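Local structure of DyP (Bjerkandera adusta, 3VXJ) at residues R48-A52 against A53-S57; G267-I270 against D271-P274; S434-T437 against A438-A442. The protein probably uses a bound heme b to carry out peroxidase reactions on dyes and phenolic compounds. All blocks are in the same frame, centred on the assembly; numbering follows the deposited sequence.

Interaction 1 of 3, residues R48-A52 against A53-S57; sequences RITSA and AILIS
Ile-54 N is held by Ser-51 through two acceptors of the same residue. The stronger is the side chain: Ser-51 OG takes this N-H at 3.2 Å with an angle of 155° at the hydrogen, while Ser-51 O adds a weak, bent bond to Ile-54 N at 3.1 Å. The hydroxyl gets there because OG sits between the backbone N and the carbonyl carbon (chi1 71°), which turns it toward the N-H groups at the start of the helix. The carbonyl of Ser-51 also begins the regular ladder, accepting from Leu-55 N at 3.2 Å. One step further on, Ile-56 N makes a weak bond to Ala-52 O, next to the end of the short helix.

Thr-50 adds an apolar contact. Its CG2 touches both Ile-54 CG2 and Leu-55 CD2, 3.7 Å from each, and the threonine side chain crosses both others at about a right angle. Its OG1 leans the other way and hydrogen-bonds to Val-67 N on strand 65-71, whose Phe-66 also packs on Leu-55. At the far end Ser-57 OG turns back onto Ala-53 O, a 2.8 Å bond within the exit turn. The whole is a serine N-cap at the start of helix 52-55, set beside an edge strand of the N-terminal DyP alpha+beta barrel domain.

Interaction 2 of 3, residues G267-I270 against D271-P274; sequences GAPI and DLAP
Leu-272 packs against CG of the Pro-269 ring, and its atoms can be taken in order. CB begins close to the backbone, 3.7 Å from Pro-269 O. CG comes next, beside the leucine's own backbone N and opposite its carbonyl carbon (chi1 -60°), which places it 3.9 Å from Pro-269 CG. CD1 then goes 3.8 Å from the same atom, so this ring carbon is met by the fork and one branch, the two side chains crossing obliquely. Leu-281 of helix 279-282 touches both.

The chain between them makes a single alpha-turn, an isolated helical turn in the loop that joins helix 249-261 to helix 279-282. Pro-269 O takes Ala-273 N at 2.9 Å, with the donor in the carbonyl plane, and a weaker, more bent bond from Leu-272 N. The next rung cannot form: Ile-270 O reaches Pro-274 N, but the proline has no hydrogen to give, and its CB lies 3.3 Å from that oxygen. Ile-270 CA makes a C-H...O contact with Ala-273 O at 3.5 Å, and that same oxygen accepts from Trp-264 NE1.

Asp-271 points its carboxylate out of the turn, where OD2 accepts from Tyr-293 N. OD1 lies near Asp-295 OD1, so a proton may be shared or one acid's ionisation shifted. Asp-271 O accepts from Arg-302 NH2. The side chain of Pro-269 is about 4 Å from that of the heme-binding Arg-263, whose NH1 bonds to Gly-267 O; the Pro-269 side chain is about 8 Å from the heme.

Interaction 3 of 3, residues S434-T437 against A438-A442; sequences SALT and ATIAA
Ser-434 to Thr-437 and Ala-438 to Ile-440 are successive turns of the closing helix of the chain, and the helix widens as it ends. Ala-438 N bonds to Ser-434 O in the ordinary way, 2.8 Å long. The change comes at Ala-435 O, which accepts twice: from Thr-439 N, 2.9 Å away but tilted 35° out of the carbonyl plane, and from Ile-440 N, equally close and almost in line with the carbonyl. The second bond spans five residues and makes a pi-type turn; Ala-441 N repeats that spacing weakly to Leu-436 O at 3.1 Å. Ala-441 is where the helical angles are lost.

The side chains mostly rest on carbonyl oxygens of the turn before. Ala-438 CB is 3.3 Å from Ser-434 O, and Thr-439 CB is 3.4 Å from Ala-435 O. Ile-440 has CG1 beside its own backbone N (chi1 -55°), which directs it back past Ala-435 O and to a loose 4.5 Å approach to Leu-436 CD2. Leu-436 and Ile-440 face inward, both packing on Phe-71 of strand 65-71, Leu-436 on Val-45 and Ile-440 on Leu-41 of helix 34-48. Thr-437 keeps OG1 between N and the carbonyl carbon, giving only a weak bond to Ser-434 O.

The C-terminal carboxylate, carried by Ala-442, pairs through OXT with Lys-38. Its negative charge would be expected to add to the negative pole of the helix end, and Lys-38 probably offsets it, while main-chain bonds supply the polar links between the turns.

In the fold
Interactions 1 and 3 are neighbours: both lie along strand 65-71, and Ile-49 CG2 meets Leu-436 CD1 at 4.2 Å, so the exit of helix 34-48 and the closing helix share packing. Both are partly buried and away from the heme. They are opposite helix ends, one a start capped by a serine hydroxyl, the other a finish that widens and whose terminal carboxylate pairs with a lysine. Interaction 2 stands apart, its centre 46 Å from that of interaction 3 and across the chain's centre. It is the buried one of the three, a loop turn stopped by proline, whose polar groups are bonded by surrounding residues, the heme-binding Arg-263 among them.

Interaction 1 of 3, residues R48-A52 against A53-S57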
ATOM      1  N   ARG A  48     -14.759  18.850   6.946  1.00 14.42           N
ATOM      2  CA  ARG A  48     -14.666  17.521   6.336  1.00 13.57           C
ATOM      3  C   ARG A  48     -13.351  16.766   6.512  1.00 12.38           C
ATOM      4  O   ARG A  48     -13.334  15.538   6.426  1.00 11.88           O
ATOM      5  CB  ARG A  48     -14.982  17.612   4.840  1.00 13.54           C
ATOM      6  CG  ARG A  48     -16.399  18.098   4.520  1.00 15.56           C
ATOM      7  CD  ARG A  48     -17.438  17.014   4.757  1.00 18.92           C
ATOM      8  NE  ARG A  48     -18.763  17.446   4.320  1.00 20.79           N
ATOM      9  CZ  ARG A  48     -19.817  17.603   5.116  1.00 23.51           C
ATOM     10  NH1 ARG A  48     -19.726  17.344   6.415  1.00 25.59           N
ATOM     11  NH2 ARG A  48     -20.971  18.004   4.603  1.00 25.89           N
ATOM     12  N   ILE A  49     -12.246  17.477   6.714  1.00 11.50           N
ATOM     13  CA  ILE A  49     -10.943  16.797   6.734  1.00 11.19           C
ATOM     14  C   ILE A  49     -10.715  16.130   8.087  1.00 11.43           C
ATOM     15  O   ILE A  49     -10.694  16.795   9.127  1.00 12.76           O
ATOM     16  CB  ILE A  49      -9.776  17.724   6.330  1.00 10.92           C
ATOM     17  CG1 ILE A  49      -9.938  18.208   4.872  1.00 11.23           C
ATOM     18  CG2 ILE A  49      -8.423  17.014   6.540  1.00 11.36           C
ATOM     19  CD1 ILE A  49      -9.770  17.141   3.772  1.00 10.68           C
ATOM     20  N   THR A  50     -10.538  14.815   8.049  1.00 10.99           N
ATOM     21  CA  THR A  50     -10.531  13.970   9.233  1.00 11.21           C
ATOM     22  C   THR A  50      -9.132  13.733   9.790  1.00 10.74           C
ATOM     23  O   THR A  50      -8.259  13.201   9.091  1.00 10.55           O
ATOM     24  CB  THR A  50     -11.201  12.624   8.906  1.00 11.42           C
ATOM     25  OG1 THR A  50     -12.417  12.866   8.184  1.00 12.21           O
ATOM     26  CG2 THR A  50     -11.506  11.861  10.177  1.00 12.74           C
ATOM     27  N   SER A  51      -8.936  14.119  11.047  1.00 11.16           N
ATOM     28  CA  SER A  51      -7.662  13.961  11.733  1.00 11.49           C
ATOM     29  C   SER A  51      -7.459  12.568  12.327  1.00 11.70           C
ATOM     30  O   SER A  51      -8.414  11.799  12.493  1.00 11.68           O
ATOM     31  CB  SER A  51      -7.548  14.987  12.861  1.00 11.89           C
ATOM     32  OG  SER A  51      -8.439  14.665  13.923  1.00 13.66           O
ATOM     33  N   ALA A  52      -6.207  12.261  12.662  1.00 11.77           N
ATOM     34  CA  ALA A  52      -5.873  11.062  13.415  1.00 12.74           C
ATOM     35  C   ALA A  52      -6.656  10.995  14.735  1.00 14.06           C
ATOM     36  O   ALA A  52      -7.117   9.916  15.138  1.00 14.96           O
ATOM     37  CB  ALA A  52      -4.370  11.012  13.664  1.00 12.77           C
ATOM     38  N   ALA A  53      -6.833  12.144  15.389  1.00 14.77           N
ATOM     39  CA  ALA A  53      -7.629  12.225  16.626  1.00 16.34           C
ATOM     40  C   ALA A  53      -9.066  11.724  16.447  1.00 17.01           C
ATOM     41  O   ALA A  53      -9.583  11.002  17.308  1.00 17.87           O
ATOM     42  CB  ALA A  53      -7.626  13.644  17.183  1.00 16.79           C
ATOM     43  N   ILE A  54      -9.710  12.100  15.342  1.00 17.27           N
ATOM     44  CA  ILE A  54     -11.083  11.650  15.070  1.00 18.51           C
ATOM     45  C   ILE A  54     -11.129  10.139  14.830  1.00 18.78           C
ATOM     46  O   ILE A  54     -12.032   9.457  15.311  1.00 19.29           O
ATOM     47  CB  ILE A  54     -11.750  12.436  13.897  1.00 18.05           C
ATOM     48  CG1 ILE A  54     -11.949  13.915  14.269  1.00 19.32           C
ATOM     49  CG2 ILE A  54     -13.077  11.790  13.471  1.00 18.52           C
ATOM     50  CD1 ILE A  54     -12.938  14.189  15.398  1.00 23.10           C
ATOM     51  N   LEU A  55     -10.134   9.620  14.108  1.00 21.40           N
ATOM     52  CA  LEU A  55     -10.061   8.188  13.811  1.00 22.76           C
ATOM     53  C   LEU A  55      -9.863   7.298  15.037  1.00 25.65           C
ATOM     54  O   LEU A  55     -10.182   6.115  14.993  1.00 28.15           O
ATOM     55  CB  LEU A  55      -8.977   7.889  12.770  1.00 23.98           C
ATOM     56  CG  LEU A  55      -9.189   8.441  11.362  1.00 23.14           C
ATOM     57  CD1 LEU A  55      -8.258   7.749  10.365  1.00 25.61           C
ATOM     58  CD2 LEU A  55     -10.617   8.304  10.925  1.00 24.78           C
ATOM     59  N   ILE A  56      -9.334   7.863  16.120  1.00 26.78           N
ATOM     60  CA  ILE A  56      -9.165   7.106  17.367  1.00 29.91           C
ATOM     61  C   ILE A  56     -10.246   7.436  18.407  1.00 31.02           C
ATOM     62  O   ILE A  56     -10.203   6.954  19.544  1.00 34.22           O
ATOM     63  CB  ILE A  56      -7.735   7.261  17.973  1.00 31.24           C
ATOM     64  CG1 ILE A  56      -7.462   8.712  18.392  1.00 30.69           C
ATOM     65  CG2 ILE A  56      -6.674   6.753  16.988  1.00 32.70           C
ATOM     66  CD1 ILE A  56      -6.293   8.877  19.357  1.00 34.59           C
ATOM     67  N   SER A  57     -11.212   8.259  18.004  1.00 30.17           N
ATOM     68  CA  SER A  57     -12.339   8.622  18.857  1.00 33.00           C
ATOM     69  C   SER A  57     -13.425   7.553  18.794  1.00 36.01           C
ATOM     70  O   SER A  57     -13.418   6.704  17.897  1.00 35.70           O
ATOM     71  CB  SER A  57     -12.914   9.976  18.433  1.00 32.18           C
ATOM     72  OG  SER A  57     -11.983  11.018  18.656  1.00 32.16           O
TER

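Interaction 2 of 3, residues G267-I270 against D271-P274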
ATOM      1  N   GLY A 267      -3.495 -14.881   7.189  1.00  8.98           N
ATOM      2  CA  GLY A 267      -2.584 -13.953   7.836  1.00  8.60           C
ATOM      3  C   GLY A 267      -1.483 -14.626   8.635  1.00  8.42           C
ATOM      4  O   GLY A 267      -0.550 -13.958   9.078  1.00  8.39           O
ATOM      5  N   ALA A 268      -1.563 -15.941   8.835  1.00  8.53           N
ATOM      6  CA  ALA A 268      -0.526 -16.611   9.615  1.00  9.07           C
ATOM      7  C   ALA A 268       0.806 -16.502   8.861  1.00  8.49           C
ATOM      8  O   ALA A 268       0.890 -16.896   7.700  1.00  8.24           O
ATOM      9  CB  ALA A 268      -0.891 -18.062   9.866  1.00  9.57           C
ATOM     10  N   PRO A 269       1.853 -15.943   9.497  1.00  7.86           N
ATOM     11  CA  PRO A 269       3.122 -15.834   8.783  1.00  7.85           C
ATOM     12  C   PRO A 269       3.795 -17.202   8.665  1.00  7.77           C
ATOM     13  O   PRO A 269       3.835 -17.965   9.635  1.00  7.85           O
ATOM     14  CB  PRO A 269       3.939 -14.896   9.671  1.00  8.22           C
ATOM     15  CG  PRO A 269       3.387 -15.096  11.045  1.00  8.58           C
ATOM     16  CD  PRO A 269       1.935 -15.409  10.871  1.00  8.84           C
ATOM     17  N   ILE A 270       4.317 -17.518   7.483  1.00  7.86           N
ATOM     18  CA  ILE A 270       4.920 -18.828   7.275  1.00  8.34           C
ATOM     19  C   ILE A 270       6.192 -19.053   8.108  1.00  8.02           C
ATOM     20  O   ILE A 270       6.519 -20.187   8.443  1.00  8.41           O
ATOM     21  CB  ILE A 270       5.137 -19.169   5.766  1.00  7.81           C
ATOM     22  CG1 ILE A 270       6.262 -18.335   5.136  1.00  7.65           C
ATOM     23  CG2 ILE A 270       3.797 -19.072   4.983  1.00  9.44           C
ATOM     24  CD1 ILE A 270       6.465 -18.631   3.643  1.00  8.34           C
ATOM     25  N   ASP A 271       6.857 -17.973   8.519  1.00  7.91           N
ATOM     26  CA  ASP A 271       8.021 -18.122   9.392  1.00  8.90           C
ATOM     27  C   ASP A 271       7.617 -18.782  10.722  1.00  8.77           C
ATOM     28  O   ASP A 271       8.393 -19.536  11.299  1.00  9.85           O
ATOM     29  CB  ASP A 271       8.695 -16.769   9.636  1.00  8.75           C
ATOM     30  CG  ASP A 271      10.075 -16.901  10.230  1.00  9.54           C
ATOM     31  OD1 ASP A 271      10.741 -17.935   9.976  1.00  9.91           O
ATOM     32  OD2 ASP A 271      10.491 -15.960  10.937  1.00  9.94           O
ATOM     33  N   LEU A 272       6.393 -18.519  11.187  1.00  8.74           N
ATOM     34  CA  LEU A 272       5.857 -19.173  12.397  1.00  9.23           C
ATOM     35  C   LEU A 272       5.062 -20.452  12.122  1.00  9.18           C
ATOM     36  O   LEU A 272       5.015 -21.346  12.972  1.00 10.75           O
ATOM     37  CB  LEU A 272       4.982 -18.205  13.197  1.00 10.06           C
ATOM     38  CG  LEU A 272       5.662 -16.931  13.701  1.00 10.07           C
ATOM     39  CD1 LEU A 272       4.657 -16.072  14.471  1.00 11.50           C
ATOM     40  CD2 LEU A 272       6.871 -17.265  14.570  1.00 12.65           C
ATOM     41  N   ALA A 273       4.436 -20.516  10.950  1.00  8.55           N
ATOM     42  CA  ALA A 273       3.583 -21.633  10.546  1.00  8.87           C
ATOM     43  C   ALA A 273       4.083 -22.133   9.189  1.00  8.74           C
ATOM     44  O   ALA A 273       3.455 -21.895   8.152  1.00  9.15           O
ATOM     45  CB  ALA A 273       2.142 -21.165  10.455  1.00  9.02           C
ATOM     46  N   PRO A 274       5.230 -22.835   9.181  1.00  8.54           N
ATOM     47  CA  PRO A 274       5.903 -23.101   7.911  1.00  8.74           C
ATOM     48  C   PRO A 274       5.342 -24.237   7.056  1.00  9.18           C
ATOM     49  O   PRO A 274       5.712 -24.318   5.885  1.00  8.98           O
ATOM     50  CB  PRO A 274       7.345 -23.395   8.335  1.00  9.10           C
ATOM     51  CG  PRO A 274       7.236 -23.918   9.712  1.00  9.55           C
ATOM     52  CD  PRO A 274       6.075 -23.190  10.341  1.00  9.54           C
TER

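Interaction 3 of 3, residues S434-T437 against A438-A442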
ATOM      1  N   SER A 434      -3.656  22.197   9.484  1.00 10.85           N
ATOM      2  CA  SER A 434      -3.403  23.634   9.558  1.00 11.40           C
ATOM      3  C   SER A 434      -2.732  24.141   8.280  1.00 10.79           C
ATOM      4  O   SER A 434      -3.081  25.207   7.783  1.00 11.78           O
ATOM      5  CB  SER A 434      -2.587  23.996  10.809  1.00 11.59           C
ATOM      6  OG  SER A 434      -1.321  23.361  10.809  1.00 12.53           O
ATOM      7  N   ALA A 435      -1.799  23.369   7.717  1.00 10.22           N
ATOM      8  CA  ALA A 435      -1.126  23.806   6.492  1.00  9.73           C
ATOM      9  C   ALA A 435      -2.083  23.917   5.309  1.00  9.68           C
ATOM     10  O   ALA A 435      -1.893  24.760   4.436  1.00  9.76           O
ATOM     11  CB  ALA A 435       0.044  22.904   6.157  1.00 10.10           C
ATOM     12  N   LEU A 436      -3.117  23.078   5.288  1.00  9.69           N
ATOM     13  CA  LEU A 436      -4.121  23.164   4.231  1.00 10.44           C
ATOM     14  C   LEU A 436      -4.717  24.561   4.110  1.00 10.97           C
ATOM     15  O   LEU A 436      -4.870  25.087   3.007  1.00 11.38           O
ATOM     16  CB  LEU A 436      -5.230  22.139   4.446  1.00 10.29           C
ATOM     17  CG  LEU A 436      -4.894  20.684   4.113  1.00 10.23           C
ATOM     18  CD1 LEU A 436      -6.050  19.800   4.518  1.00 11.01           C
ATOM     19  CD2 LEU A 436      -4.577  20.492   2.635  1.00 10.93           C
ATOM     20  N   THR A 437      -5.048  25.162   5.248  1.00 11.59           N
ATOM     21  CA  THR A 437      -5.673  26.482   5.241  1.00 12.08           C
ATOM     22  C   THR A 437      -4.683  27.642   5.381  1.00 12.44           C
ATOM     23  O   THR A 437      -4.879  28.695   4.765  1.00 13.33           O
ATOM     24  CB  THR A 437      -6.812  26.584   6.289  1.00 13.00           C
ATOM     25  OG1 THR A 437      -6.288  26.374   7.608  1.00 13.80           O
ATOM     26  CG2 THR A 437      -7.886  25.541   5.991  1.00 14.07           C
ATOM     27  N   ALA A 438      -3.625  27.448   6.171  1.00 12.20           N
ATOM     28  CA  ALA A 438      -2.663  28.520   6.455  1.00 12.89           C
ATOM     29  C   ALA A 438      -1.630  28.708   5.346  1.00 12.91           C
ATOM     30  O   ALA A 438      -1.066  29.793   5.197  1.00 14.32           O
ATOM     31  CB  ALA A 438      -1.969  28.285   7.795  1.00 13.17           C
ATOM     32  N   THR A 439      -1.392  27.657   4.568  1.00 12.31           N
ATOM     33  CA  THR A 439      -0.377  27.697   3.512  1.00 12.40           C
ATOM     34  C   THR A 439      -0.980  27.440   2.139  1.00 12.16           C
ATOM     35  O   THR A 439      -0.931  28.315   1.266  1.00 12.94           O
ATOM     36  CB  THR A 439       0.774  26.704   3.779  1.00 11.55           C
ATOM     37  OG1 THR A 439       1.345  26.979   5.062  1.00 13.21           O
ATOM     38  CG2 THR A 439       1.860  26.828   2.713  1.00 13.53           C
ATOM     39  N   ILE A 440      -1.566  26.260   1.944  1.00 12.16           N
ATOM     40  CA  ILE A 440      -2.062  25.878   0.618  1.00 12.74           C
ATOM     41  C   ILE A 440      -3.126  26.866   0.132  1.00 13.54           C
ATOM     42  O   ILE A 440      -3.153  27.243  -1.048  1.00 14.15           O
ATOM     43  CB  ILE A 440      -2.621  24.424   0.580  1.00 12.41           C
ATOM     44  CG1 ILE A 440      -1.581  23.403   1.073  1.00 13.55           C
ATOM     45  CG2 ILE A 440      -3.112  24.071  -0.824  1.00 13.78           C
ATOM     46  CD1 ILE A 440      -0.208  23.460   0.386  1.00 14.85           C
ATOM     47  N   ALA A 441      -3.987  27.294   1.054  1.00 14.02           N
ATOM     48  CA  ALA A 441      -5.098  28.184   0.731  1.00 15.49           C
ATOM     49  C   ALA A 441      -4.814  29.669   0.972  1.00 16.93           C
ATOM     50  O   ALA A 441      -5.719  30.503   0.840  1.00 17.47           O
ATOM     51  CB  ALA A 441      -6.333  27.759   1.497  1.00 15.26           C
ATOM     52  N   ALA A 442      -3.573  30.004   1.319  1.00 18.30           N
ATOM     53  CA  ALA A 442      -3.199  31.394   1.587  1.00 20.65           C
ATOM     54  C   ALA A 442      -3.182  32.243   0.314  1.00 21.86           C
ATOM     55  O   ALA A 442      -3.476  33.437   0.354  1.00 24.04           O
ATOM     56  CB  ALA A 442      -1.850  31.462   2.295  1.00 20.36           C
ATOM     57  OXT ALA A 442      -2.867  31.755  -0.774  1.00 22.93           O
TER